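Side-chain contacts in chitinase (PDB 4TXG), which probably hydrolyses the glycosidic bonds of chitin, as a family 18 glycoside hydrolase whose sequence also carries a carbohydrate-binding module: residues G553-N558 with A571-F576; G500-W505 with K526-G531. All blocks are in the same frame, centred on the assembly; numbering follows the deposited sequence.

Overall arrangement
Interactions 1 and 2 lie in series along the chain, on the same side of the chain's centre, with their own centres about 11 Å apart. Asp502 of interaction 2 joins them: its OD2 forms a salt bridge with NZ of Lys573 at 2.7 Å, and its OD1 lies so close to OH of Tyr555 (2.4 Å) that a hydrogen bond is probable, though the length itself is doubtful. A cesium ion forms a second junction, bound by oxygens of Ser554 and Tyr555 from one contact and Glu529 from the other. In sequence both contacts fall between the barrel strands 457-462 and 599-603, as does the alpha+beta insertion of many family 18 chitinases.

Interaction 1 (G553-N558 with A571-F576); sequences GSYQRN and AGKKVF. With CS (cesium ion), chain C.
At one end of a four-stranded antiparallel sheet, Tyr555 and Lys573 meet across the intervening strand 565-570, which separates strand 556-560 from strand 575-578. The touching atoms are the polar ends: Tyr555 OH lies 3.5 Å from Lys573 NZ, a contact too long to count as a direct bond. Both groups turn to Asp502, the phenol probably by a hydrogen bond and the ammonium by a salt bridge. Water 3 adds a further link, donating to Tyr555 OH over 2.6 Å. The same water accepts from Lys573 NZ at 2.9 Å, and these partners together limit where each end group can move. The lysine chain is extended except for a single bend at chi3 (73°), after which it runs past the hydroxyl and leaves NZ as its nearest atom.

The turn after strand 565-570 carries a G1 beta bulge: Lys574 and Val575 together stand opposite the single residue Asn570, and Lys574 adopts left-handed helical backbone angles (phi 53°). Its own ammonium folds back to the carbonyl oxygen of Ala571, approaching in the carbonyl plane. Between this turn and the loop leading into strand 556-560, water takes the place of direct backbone pairing. Water 1 donates to Ser554 O at 3.0 Å and accepts from Ala571 N at 2.8 Å. Water 2 accepts from two amides, that of Ser554 at 3.1 Å and that of Gly572 at a similar separation. The Gly553 backbone faces Gly572, and neither residue brings a side chain into this approach. On its other flank the loop meets a cesium ion, which lies 3.0 Å from Tyr555 O, with Ser554 OG as a longer ligand and Glu529 O completing the protein partners.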
ATOM      1  N   GLY A 553      16.232 -29.284 -15.710  1.00 24.61           N
ATOM      2  CA  GLY A 553      16.171 -29.588 -14.294  1.00 25.25           C
ATOM      3  C   GLY A 553      14.742 -29.763 -13.822  1.00 26.51           C
ATOM      4  O   GLY A 553      13.833 -29.976 -14.625  1.00 26.81           O
ATOM      5  N   SER A 554      14.544 -29.677 -12.512  1.00 21.64           N
ATOM      6  CA  SER A 554      13.226 -29.849 -11.924  1.00 22.38           C
ATOM      7  C   SER A 554      12.906 -28.702 -10.971  1.00 17.94           C
ATOM      8  O   SER A 554      13.724 -28.347 -10.124  1.00 17.85           O
ATOM      9  CB  SER A 554      13.141 -31.189 -11.189  1.00 29.14           C
ATOM     10  OG  SER A 554      11.939 -31.278 -10.443  1.00 35.77           O
ATOM     11  N   TYR A 555      11.718 -28.123 -11.115  1.00 13.63           N
ATOM     12  CA  TYR A 555      11.281 -27.061 -10.217  1.00 11.69           C
ATOM     13  C   TYR A 555      10.515 -27.656  -9.042  1.00 17.22           C
ATOM     14  O   TYR A 555       9.345 -28.023  -9.174  1.00 19.66           O
ATOM     15  CB  TYR A 555      10.408 -26.043 -10.957  1.00 11.42           C
ATOM     16  CG  TYR A 555      11.126 -25.273 -12.052  1.00 12.00           C
ATOM     17  CD1 TYR A 555      11.271 -25.811 -13.325  1.00 15.82           C
ATOM     18  CD2 TYR A 555      11.643 -24.003 -11.813  1.00 13.58           C
ATOM     19  CE1 TYR A 555      11.908 -25.105 -14.334  1.00 16.43           C
ATOM     20  CE2 TYR A 555      12.287 -23.288 -12.813  1.00 15.66           C
ATOM     21  CZ  TYR A 555      12.415 -23.847 -14.071  1.00 16.53           C
ATOM     22  OH  TYR A 555      13.057 -23.147 -15.072  1.00 15.88           O
ATOM     23  N   GLN A 556      11.177 -27.759  -7.894  1.00 11.64           N
ATOM     24  CA  GLN A 556      10.564 -28.369  -6.717  1.00 12.79           C
ATOM     25  C   GLN A 556       9.859 -27.327  -5.859  1.00 14.28           C
ATOM     26  O   GLN A 556      10.469 -26.337  -5.453  1.00 12.16           O
ATOM     27  CB  GLN A 556      11.620 -29.099  -5.887  1.00 17.70           C
ATOM     28  CG  GLN A 556      11.115 -29.590  -4.547  1.00 24.82           C
ATOM     29  CD  GLN A 556      12.244 -29.900  -3.580  1.00 36.48           C
ATOM     30  OE1 GLN A 556      13.078 -29.038  -3.279  1.00 36.24           O
ATOM     31  NE2 GLN A 556      12.280 -31.137  -3.092  1.00 41.27           N
ATOM     32  N   ARG A 557       8.579 -27.541  -5.570  1.00 10.94           N
ATOM     33  CA  ARG A 557       7.875 -26.604  -4.698  1.00 13.01           C
ATOM     34  C   ARG A 557       8.265 -26.817  -3.244  1.00 14.95           C
ATOM     35  O   ARG A 557       8.303 -27.946  -2.749  1.00 15.56           O
ATOM     36  CB  ARG A 557       6.357 -26.729  -4.854  1.00 14.27           C
ATOM     37  CG  ARG A 557       5.571 -25.742  -3.981  1.00 12.40           C
ATOM     38  CD  ARG A 557       4.076 -25.899  -4.196  1.00 15.98           C
ATOM     39  NE  ARG A 557       3.299 -24.993  -3.352  1.00 15.03           N
ATOM     40  CZ  ARG A 557       3.036 -25.211  -2.065  1.00 15.44           C
ATOM     41  NH1 ARG A 557       3.501 -26.300  -1.452  1.00 17.57           N
ATOM     42  NH2 ARG A 557       2.310 -24.333  -1.388  1.00 15.64           N
ATOM     43  N   ASN A 558       8.573 -25.707  -2.581  1.00 10.53           N
ATOM     44  CA  ASN A 558       8.895 -25.675  -1.167  1.00 13.90           C
ATOM     45  C   ASN A 558       7.890 -24.797  -0.458  1.00 12.46           C
ATOM     46  O   ASN A 558       7.305 -23.911  -1.069  1.00 11.38           O
ATOM     47  CB  ASN A 558      10.303 -25.123  -0.942  1.00 13.13           C
ATOM     48  CG  ASN A 558      11.382 -26.122  -1.276  1.00 14.79           C
ATOM     49  OD1 ASN A 558      12.039 -26.656  -0.381  1.00 18.42           O
ATOM     50  ND2 ASN A 558      11.567 -26.392  -2.563  1.00 15.09           N
ATOM     51  N   ALA A 571      17.367 -27.074  -8.339  1.00 12.67           N
ATOM     52  CA  ALA A 571      18.728 -27.342  -7.878  1.00 13.13           C
ATOM     53  C   ALA A 571      19.722 -27.405  -9.027  1.00 17.90           C
ATOM     54  O   ALA A 571      20.886 -27.026  -8.874  1.00 18.73           O
ATOM     55  CB  ALA A 571      18.766 -28.640  -7.085  1.00 15.64           C
ATOM     56  N   GLY A 572      19.267 -27.895 -10.175  1.00 17.78           N
ATOM     57  CA  GLY A 572      20.122 -27.998 -11.343  1.00 19.88           C
ATOM     58  C   GLY A 572      20.573 -26.641 -11.859  1.00 21.21           C
ATOM     59  O   GLY A 572      21.725 -26.477 -12.254  1.00 22.57           O
ATOM     60  N   LYS A 573      19.665 -25.667 -11.851  1.00 15.21           N
ATOM     61  CA  LYS A 573      19.974 -24.321 -12.335  1.00 18.72           C
ATOM     62  C   LYS A 573      20.352 -23.372 -11.201  1.00 18.87           C
ATOM     63  O   LYS A 573      20.773 -22.234 -11.444  1.00 19.08           O
ATOM     64  CB  LYS A 573      18.780 -23.734 -13.093  1.00 17.10           C
ATOM     65  CG  LYS A 573      18.268 -24.574 -14.247  1.00 17.43           C
ATOM     66  CD  LYS A 573      17.035 -23.930 -14.878  1.00 17.26           C
ATOM     67  CE  LYS A 573      17.395 -22.696 -15.695  1.00 18.90           C
ATOM     68  NZ  LYS A 573      16.191 -22.123 -16.385  1.00 17.58           N
ATOM     69  N   LYS A 574      20.194 -23.848  -9.968  1.00 14.33           N
ATOM     70  CA  LYS A 574      20.294 -23.015  -8.775  1.00 12.01           C
ATOM     71  C   LYS A 574      19.371 -21.804  -8.902  1.00 14.57           C
ATOM     72  O   LYS A 574      19.766 -20.672  -8.625  1.00 11.07           O
ATOM     73  CB  LYS A 574      21.743 -22.582  -8.530  1.00 13.81           C
ATOM     74  CG  LYS A 574      22.704 -23.749  -8.241  1.00 16.48           C
ATOM     75  CD  LYS A 574      22.416 -24.365  -6.875  1.00 25.22           C
ATOM     76  CE  LYS A 574      23.487 -25.363  -6.459  1.00 34.29           C
ATOM     77  NZ  LYS A 574      23.349 -26.627  -7.227  1.00 35.53           N
ATOM     78  N   VAL A 575      18.134 -22.061  -9.326  1.00 11.81           N
ATOM     79  CA  VAL A 575      17.132 -21.008  -9.510  1.00 11.00           C
ATOM     80  C   VAL A 575      16.081 -21.057  -8.396  1.00 10.66           C
ATOM     81  O   VAL A 575      15.522 -22.108  -8.100  1.00 11.80           O
ATOM     82  CB  VAL A 575      16.430 -21.116 -10.889  1.00 10.59           C
ATOM     83  CG1 VAL A 575      15.127 -20.274 -10.923  1.00 10.02           C
ATOM     84  CG2 VAL A 575      17.372 -20.690 -11.999  1.00 12.94           C
ATOM     85  N   PHE A 576      15.857 -19.904  -7.771  1.00  9.72           N
ATOM     86  CA  PHE A 576      14.854 -19.711  -6.723  1.00 11.17           C
ATOM     87  C   PHE A 576      13.785 -18.776  -7.266  1.00  9.72           C
ATOM     88  O   PHE A 576      14.095 -17.635  -7.616  1.00  8.98           O
ATOM     89  CB  PHE A 576      15.517 -19.112  -5.466  1.00  9.86           C
ATOM     90  CG  PHE A 576      14.572 -18.820  -4.316  1.00 10.12           C
ATOM     91  CD1 PHE A 576      13.749 -17.697  -4.320  1.00  8.06           C
ATOM     92  CD2 PHE A 576      14.577 -19.629  -3.187  1.00 10.64           C
ATOM     93  CE1 PHE A 576      12.909 -17.423  -3.240  1.00  7.73           C
ATOM     94  CE2 PHE A 576      13.749 -19.346  -2.101  1.00 10.10           C
ATOM     95  CZ  PHE A 576      12.915 -18.255  -2.135  1.00  7.89           C
TER
HETATM   96 CS    CS C 802       8.439 -30.807  -9.924  1.00 52.76          CS
HETATM   97  O   HOH W   1      15.265 -28.861  -7.632  1.00 18.84           O
HETATM   98  O   HOH W   2      16.994 -29.855 -10.599  1.00 21.66           O
HETATM   99  O   HOH W   3      14.375 -24.356 -17.011  1.00 20.13           O

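Interaction 2 (G500-W505 with K526-G531). With CS (cesium ion), chain C.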
ATOM      1  N   GLY A 500      14.929 -15.834 -19.187  1.00 11.52           N
ATOM      2  CA  GLY A 500      14.361 -16.749 -20.168  1.00 12.86           C
ATOM      3  C   GLY A 500      13.031 -17.340 -19.737  1.00 13.10           C
ATOM      4  O   GLY A 500      12.086 -16.608 -19.451  1.00 11.61           O
ATOM      5  N   ILE A 501      12.966 -18.667 -19.679  1.00 11.84           N
ATOM      6  CA  ILE A 501      11.727 -19.356 -19.302  1.00 13.47           C
ATOM      7  C   ILE A 501      11.372 -19.062 -17.844  1.00 12.49           C
ATOM      8  O   ILE A 501      10.228 -19.257 -17.419  1.00 11.08           O
ATOM      9  CB  ILE A 501      11.847 -20.883 -19.521  1.00 15.57           C
ATOM     10  CG1 ILE A 501      10.464 -21.551 -19.491  1.00 16.93           C
ATOM     11  CG2 ILE A 501      12.811 -21.499 -18.508  1.00 13.79           C
ATOM     12  CD1 ILE A 501      10.472 -23.015 -19.917  1.00 19.41           C
ATOM     13  N   ASP A 502      12.351 -18.560 -17.087  1.00 12.05           N
ATOM     14  CA  ASP A 502      12.136 -18.171 -15.689  1.00 10.13           C
ATOM     15  C   ASP A 502      11.750 -16.698 -15.512  1.00 10.27           C
ATOM     16  O   ASP A 502      11.706 -16.201 -14.384  1.00 11.81           O
ATOM     17  CB  ASP A 502      13.400 -18.439 -14.869  1.00 11.06           C
ATOM     18  CG  ASP A 502      13.775 -19.897 -14.832  1.00 17.84           C
ATOM     19  OD1 ASP A 502      12.854 -20.747 -14.787  1.00 15.25           O
ATOM     20  OD2 ASP A 502      14.994 -20.193 -14.845  1.00 15.06           O
ATOM     21  N   ASN A 503      11.458 -16.002 -16.607  1.00  9.89           N
ATOM     22  CA  ASN A 503      11.320 -14.550 -16.556  1.00 11.36           C
ATOM     23  C   ASN A 503      10.399 -14.030 -17.671  1.00 11.24           C
ATOM     24  O   ASN A 503      10.697 -13.031 -18.318  1.00 11.35           O
ATOM     25  CB  ASN A 503      12.722 -13.920 -16.653  1.00  9.85           C
ATOM     26  CG  ASN A 503      12.742 -12.424 -16.365  1.00  9.61           C
ATOM     27  OD1 ASN A 503      12.037 -11.925 -15.489  1.00 10.51           O
ATOM     28  ND2 ASN A 503      13.568 -11.701 -17.115  1.00 10.82           N
ATOM     29  N   ILE A 504       9.275 -14.708 -17.897  1.00 12.22           N
ATOM     30  CA  ILE A 504       8.504 -14.445 -19.113  1.00 11.59           C
ATOM     31  C   ILE A 504       7.743 -13.121 -19.097  1.00 10.29           C
ATOM     32  O   ILE A 504       7.339 -12.632 -20.145  1.00 13.22           O
ATOM     33  CB  ILE A 504       7.509 -15.595 -19.423  1.00 11.13           C
ATOM     34  CG1 ILE A 504       6.273 -15.558 -18.518  1.00 12.51           C
ATOM     35  CG2 ILE A 504       8.221 -16.942 -19.352  1.00 11.27           C
ATOM     36  CD1 ILE A 504       5.151 -16.515 -19.002  1.00 10.46           C
ATOM     37  N   TRP A 505       7.557 -12.537 -17.916  1.00  9.42           N
ATOM     38  CA  TRP A 505       6.914 -11.229 -17.825  1.00 11.31           C
ATOM     39  C   TRP A 505       7.953 -10.123 -17.631  1.00 17.93           C
ATOM     40  O   TRP A 505       7.692  -9.122 -16.970  1.00 20.42           O
ATOM     41  CB  TRP A 505       5.894 -11.213 -16.691  1.00  9.69           C
ATOM     42  CG  TRP A 505       4.508 -11.547 -17.150  1.00  9.68           C
ATOM     43  CD1 TRP A 505       4.140 -12.050 -18.366  1.00  9.35           C
ATOM     44  CD2 TRP A 505       3.301 -11.397 -16.394  1.00  9.97           C
ATOM     45  NE1 TRP A 505       2.772 -12.216 -18.415  1.00 12.59           N
ATOM     46  CE2 TRP A 505       2.237 -11.825 -17.215  1.00 10.64           C
ATOM     47  CE3 TRP A 505       3.019 -10.937 -15.105  1.00 10.96           C
ATOM     48  CZ2 TRP A 505       0.904 -11.801 -16.785  1.00 11.29           C
ATOM     49  CZ3 TRP A 505       1.698 -10.922 -14.681  1.00 11.81           C
ATOM     50  CH2 TRP A 505       0.661 -11.344 -15.519  1.00  9.91           C
ATOM     51  N   LYS A 526       3.044 -22.222 -12.017  1.00 11.41           N
ATOM     52  CA  LYS A 526       2.343 -23.487 -11.811  1.00 10.29           C
ATOM     53  C   LYS A 526       2.695 -24.497 -12.908  1.00 12.89           C
ATOM     54  O   LYS A 526       2.812 -25.696 -12.636  1.00 12.78           O
ATOM     55  CB  LYS A 526       0.825 -23.256 -11.732  1.00  9.92           C
ATOM     56  CG  LYS A 526       0.383 -22.664 -10.382  1.00 13.47           C
ATOM     57  CD  LYS A 526       0.473 -23.745  -9.307  1.00 19.59           C
ATOM     58  CE  LYS A 526       0.737 -23.202  -7.911  1.00 23.19           C
ATOM     59  NZ  LYS A 526       0.977 -24.335  -6.937  1.00 22.43           N
ATOM     60  N   ASN A 527       2.865 -24.027 -14.141  1.00 10.80           N
ATOM     61  CA  ASN A 527       3.333 -24.913 -15.208  1.00 11.48           C
ATOM     62  C   ASN A 527       4.769 -25.395 -14.972  1.00 11.61           C
ATOM     63  O   ASN A 527       5.073 -26.566 -15.189  1.00 12.21           O
ATOM     64  CB  ASN A 527       3.220 -24.229 -16.572  1.00 11.72           C
ATOM     65  CG  ASN A 527       1.787 -24.212 -17.089  1.00 13.49           C
ATOM     66  OD1 ASN A 527       0.996 -25.107 -16.777  1.00 13.17           O
ATOM     67  ND2 ASN A 527       1.448 -23.197 -17.882  1.00 11.80           N
ATOM     68  N   LEU A 528       5.648 -24.506 -14.517  1.00 11.11           N
ATOM     69  CA  LEU A 528       7.031 -24.919 -14.267  1.00 13.16           C
ATOM     70  C   LEU A 528       7.076 -26.017 -13.211  1.00 13.55           C
ATOM     71  O   LEU A 528       7.827 -26.987 -13.341  1.00 13.41           O
ATOM     72  CB  LEU A 528       7.890 -23.727 -13.831  1.00 11.81           C
ATOM     73  CG  LEU A 528       8.162 -22.694 -14.928  1.00 13.07           C
ATOM     74  CD1 LEU A 528       9.028 -21.565 -14.389  1.00 11.89           C
ATOM     75  CD2 LEU A 528       8.819 -23.355 -16.144  1.00 12.79           C
ATOM     76  N   GLU A 529       6.254 -25.855 -12.175  1.00 12.88           N
ATOM     77  CA  GLU A 529       6.120 -26.845 -11.102  1.00 14.78           C
ATOM     78  C   GLU A 529       5.691 -28.201 -11.673  1.00 16.09           C
ATOM     79  O   GLU A 529       6.144 -29.268 -11.226  1.00 18.75           O
ATOM     80  CB  GLU A 529       5.103 -26.346 -10.051  1.00 16.01           C
ATOM     81  CG  GLU A 529       4.939 -27.271  -8.842  1.00 18.51           C
ATOM     82  CD  GLU A 529       3.819 -26.841  -7.886  1.00 22.16           C
ATOM     83  OE1 GLU A 529       3.315 -25.698  -7.998  1.00 18.86           O
ATOM     84  OE2 GLU A 529       3.437 -27.663  -7.017  1.00 23.60           O
ATOM     85  N   LYS A 530       4.828 -28.143 -12.682  1.00 18.37           N
ATOM     86  CA  LYS A 530       4.286 -29.334 -13.332  1.00 16.48           C
ATOM     87  C   LYS A 530       5.215 -29.920 -14.386  1.00 17.52           C
ATOM     88  O   LYS A 530       4.950 -31.000 -14.912  1.00 22.80           O
ATOM     89  CB  LYS A 530       2.947 -29.010 -13.987  1.00 21.08           C
ATOM     90  CG  LYS A 530       1.815 -28.791 -13.022  1.00 30.14           C
ATOM     91  CD  LYS A 530       1.109 -30.102 -12.712  1.00 39.25           C
ATOM     92  CE  LYS A 530       0.680 -30.796 -13.991  1.00 46.22           C
ATOM     93  NZ  LYS A 530      -0.348 -31.851 -13.746  1.00 49.63           N
ATOM     94  N   GLY A 531       6.288 -29.209 -14.708  1.00 16.42           N
ATOM     95  CA  GLY A 531       7.203 -29.640 -15.752  1.00 16.05           C
ATOM     96  C   GLY A 531       6.715 -29.314 -17.155  1.00 17.82           C
ATOM     97  O   GLY A 531       7.059 -30.009 -18.121  1.00 18.74           O
TER
HETATM   98 CS    CS C 802       8.439 -30.807  -9.924  1.00 52.76          CS
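Leu528 meets Ile501 and Asp502 with the two prongs of its fork, and its torsions set which prong goes where. With CG opposite the carbonyl carbon (chi1 -70°) and CD1 continuing the chain in extended form, the leucine reaches from the helix to the loop. Ile501 answers with a stretched arm, CG1 lying opposite its own backbone N (chi1 -165°), and the two side chains run alongside one another, pointing opposite ways. The apolar contact is the flank of that arm: Leu528 CD2 sits 4.1 Å from Ile501 CD1 and equally near CG1.

The other prong faces oxygen. Leu528 CD1 is 3.9 Å from Asp502 OD1, where the two side chains cross at about a right angle. It is also 4.0 Å from Ile501 O. Both oxygens have polar partners elsewhere, probably Tyr555 for the carboxylate and His524 for the carbonyl, which is consistent with a methyl lying beside them in a buried setting. The loop is shaped here by a 3-10 segment, in which Asn503 N bonds to Gly500 O at 3.0 Å.

Gly531 is the first residue to leave helical angles; with its positive phi (81°) it makes a Schellman motif with two bonds back into the last turn, one of them from its N to Leu528 O (3.0 Å). Near this end Glu529 O binds the cesium ion at 3.0 Å. One turn of side chains is also tied together, since Lys526 NZ forms a salt bridge with Glu529, the ammonium bonding OE1 from the syn side at 2.9 Å, while Asp581 is a second partner of the lysine. Helix 522-530 touches two strands: Leu528 meets Leu577 of strand 575-578, which Asp502 also touches, and Lys526 meets Tyr622 of strand 621-624.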